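Local atomic coordinates of SOXX (Paracoccus pantotrophus, PDB entry 2C1D), a protein that carries a covalently attached heme c and probably transfers electrons as the cytochrome subunit SoxX of SoxXA, the complex that initiates chemotrophic sulfur oxidation. Residues 17-22 / 123-128. Sequence-based numbering, arbitrary orientation.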
# COMPACT_ATOMS: atom_id res chain seq x y z
N ALA B 17 -20.85 -29.45 -10.82
CA ALA B 17 -20.62 -29.72 -12.24
C ALA B 17 -19.33 -29.05 -12.77
O ALA B 17 -19.00 -27.92 -12.39
CB ALA B 17 -21.80 -29.23 -13.04
N SER B 18 -18.63 -29.77 -13.64
CA SER B 18 -17.44 -29.25 -14.32
C SER B 18 -17.80 -27.96 -15.01
O SER B 18 -18.88 -27.83 -15.61
CB SER B 18 -16.93 -30.24 -15.36
OG SER B 18 -15.79 -29.74 -16.04
N LEU B 19 -16.92 -26.98 -14.88
CA LEU B 19 -17.08 -25.69 -15.52
C LEU B 19 -16.89 -25.78 -17.03
O LEU B 19 -17.32 -24.86 -17.73
CB LEU B 19 -16.09 -24.68 -14.96
CG LEU B 19 -16.21 -24.26 -13.49
CD1 LEU B 19 -15.13 -23.27 -13.16
CD2 LEU B 19 -17.58 -23.66 -13.23
N THR B 20 -16.24 -26.85 -17.51
CA THR B 20 -15.96 -27.03 -18.94
C THR B 20 -16.47 -28.32 -19.59
O THR B 20 -16.64 -28.35 -20.80
CB THR B 20 -14.45 -26.98 -19.21
OG1 THR B 20 -13.80 -28.06 -18.54
CG2 THR B 20 -13.80 -25.70 -18.68
N GLY B 21 -16.66 -29.37 -18.80
CA GLY B 21 -16.88 -30.71 -19.35
C GLY B 21 -15.62 -31.47 -19.73
O GLY B 21 -15.69 -32.58 -20.24
N ALA B 22 -14.45 -30.87 -19.50
CA ALA B 22 -13.20 -31.50 -19.89
C ALA B 22 -12.41 -31.77 -18.62
O ALA B 22 -12.38 -30.92 -17.72
CB ALA B 22 -12.43 -30.61 -20.83
N GLN B 123 -11.27 -23.64 -17.82
CA GLN B 123 -10.39 -24.80 -17.86
C GLN B 123 -9.23 -24.62 -16.89
O GLN B 123 -8.77 -25.61 -16.31
CB GLN B 123 -9.84 -25.05 -19.28
CG GLN B 123 -9.06 -26.36 -19.43
CD GLN B 123 -9.88 -27.57 -19.03
OE1 GLN B 123 -9.41 -28.46 -18.28
NE2 GLN B 123 -11.11 -27.62 -19.51
N GLN B 124 -8.75 -23.39 -16.72
CA GLN B 124 -7.69 -23.12 -15.73
C GLN B 124 -8.16 -23.50 -14.33
O GLN B 124 -7.41 -24.14 -13.58
CB GLN B 124 -7.26 -21.65 -15.78
CG GLN B 124 -6.34 -21.40 -16.99
CD GLN B 124 -6.05 -19.95 -17.26
OE1 GLN B 124 -6.80 -19.10 -16.84
NE2 GLN B 124 -4.98 -19.68 -17.97
N ILE B 125 -9.40 -23.16 -14.01
CA ILE B 125 -9.99 -23.55 -12.72
C ILE B 125 -9.99 -25.07 -12.60
O ILE B 125 -9.60 -25.60 -11.56
CB ILE B 125 -11.45 -23.01 -12.53
CG1 ILE B 125 -11.56 -21.49 -12.67
CG2 ILE B 125 -12.04 -23.50 -11.17
CD1 ILE B 125 -11.09 -20.71 -11.56
N GLU B 126 -10.43 -25.77 -13.64
CA GLU B 126 -10.50 -27.23 -13.61
C GLU B 126 -9.12 -27.85 -13.43
O GLU B 126 -8.97 -28.87 -12.73
CB GLU B 126 -11.17 -27.78 -14.88
CG GLU B 126 -12.66 -27.42 -14.99
CD GLU B 126 -13.51 -27.97 -13.87
OE1 GLU B 126 -13.24 -29.10 -13.42
OE2 GLU B 126 -14.45 -27.28 -13.43
N ASP B 127 -8.12 -27.24 -14.07
CA ASP B 127 -6.74 -27.65 -13.99
C ASP B 127 -6.17 -27.49 -12.57
O ASP B 127 -5.42 -28.36 -12.07
CB ASP B 127 -5.88 -26.86 -15.00
CG ASP B 127 -6.15 -27.23 -16.47
OD1 ASP B 127 -6.84 -28.22 -16.77
OD2 ASP B 127 -5.67 -26.57 -17.42
N VAL B 128 -6.53 -26.39 -11.91
CA VAL B 128 -6.09 -26.11 -10.55
C VAL B 128 -6.76 -27.14 -9.61
O VAL B 128 -6.09 -27.77 -8.82
CB VAL B 128 -6.41 -24.69 -10.13
CG1 VAL B 128 -6.26 -24.50 -8.60
CG2 VAL B 128 -5.50 -23.70 -10.90
O HOH W 1 -13.73 -30.88 -15.50
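Leu19 and Thr20 bring the loop 17-22 against one side of helix 122-133, with the CA of Thr20 6.1 Å from the CA of Gln123; the CA of Leu19 is 7.0 Å from that of Glu126, about one helical turn beyond Gln123, and the loop thus runs back along the helix as its numbering rises. Two hydroxyls hold the bend of the loop: Ser18 OG accepts from the N-H groups of both Thr20 and Gly21, an ST turn extended to an ST motif, and Thr20 OG1 accepts from Ala22 N at 3.0 Å in a second ST turn. Gly21 between them has a positive phi (83°), where a CB would run into the carbonyl of Thr20.

Glu126 reaches across from the helix. Its chain folds at chi2 (-61°) and delivers OE2 to Leu19 N at 2.9 Å; the N-H points almost straight at the oxygen (172°) but meets it from well above the carboxylate plane. OE2 also forms a salt bridge with Arg76 of helix 72-81, while OE1 accepts from a water that donates to Ala22 O as well and lies close to Ser18 OG. In this cytochrome c domain the loop packs on the C-terminal helix 122-133, which contributes Val128 to the heme pocket; Val128 itself does not meet the loop. Cutting Glu126 back to an alanine would probably leave Leu19 N without its acceptor and Arg76 without this carboxylate as its salt-bridge partner.

Next to the carboxylate, Leu19 CD1 rests on Ile125, 3.7 Å from CG2, and Ile125 continues onto Val79 and Phe94. Thr20 CG2 comes to 3.4 Å from Gln123 N, in the first turn of the helix, and the side chain of Gln123, bent at chi2, crosses that of Thr20 nearly at right angles.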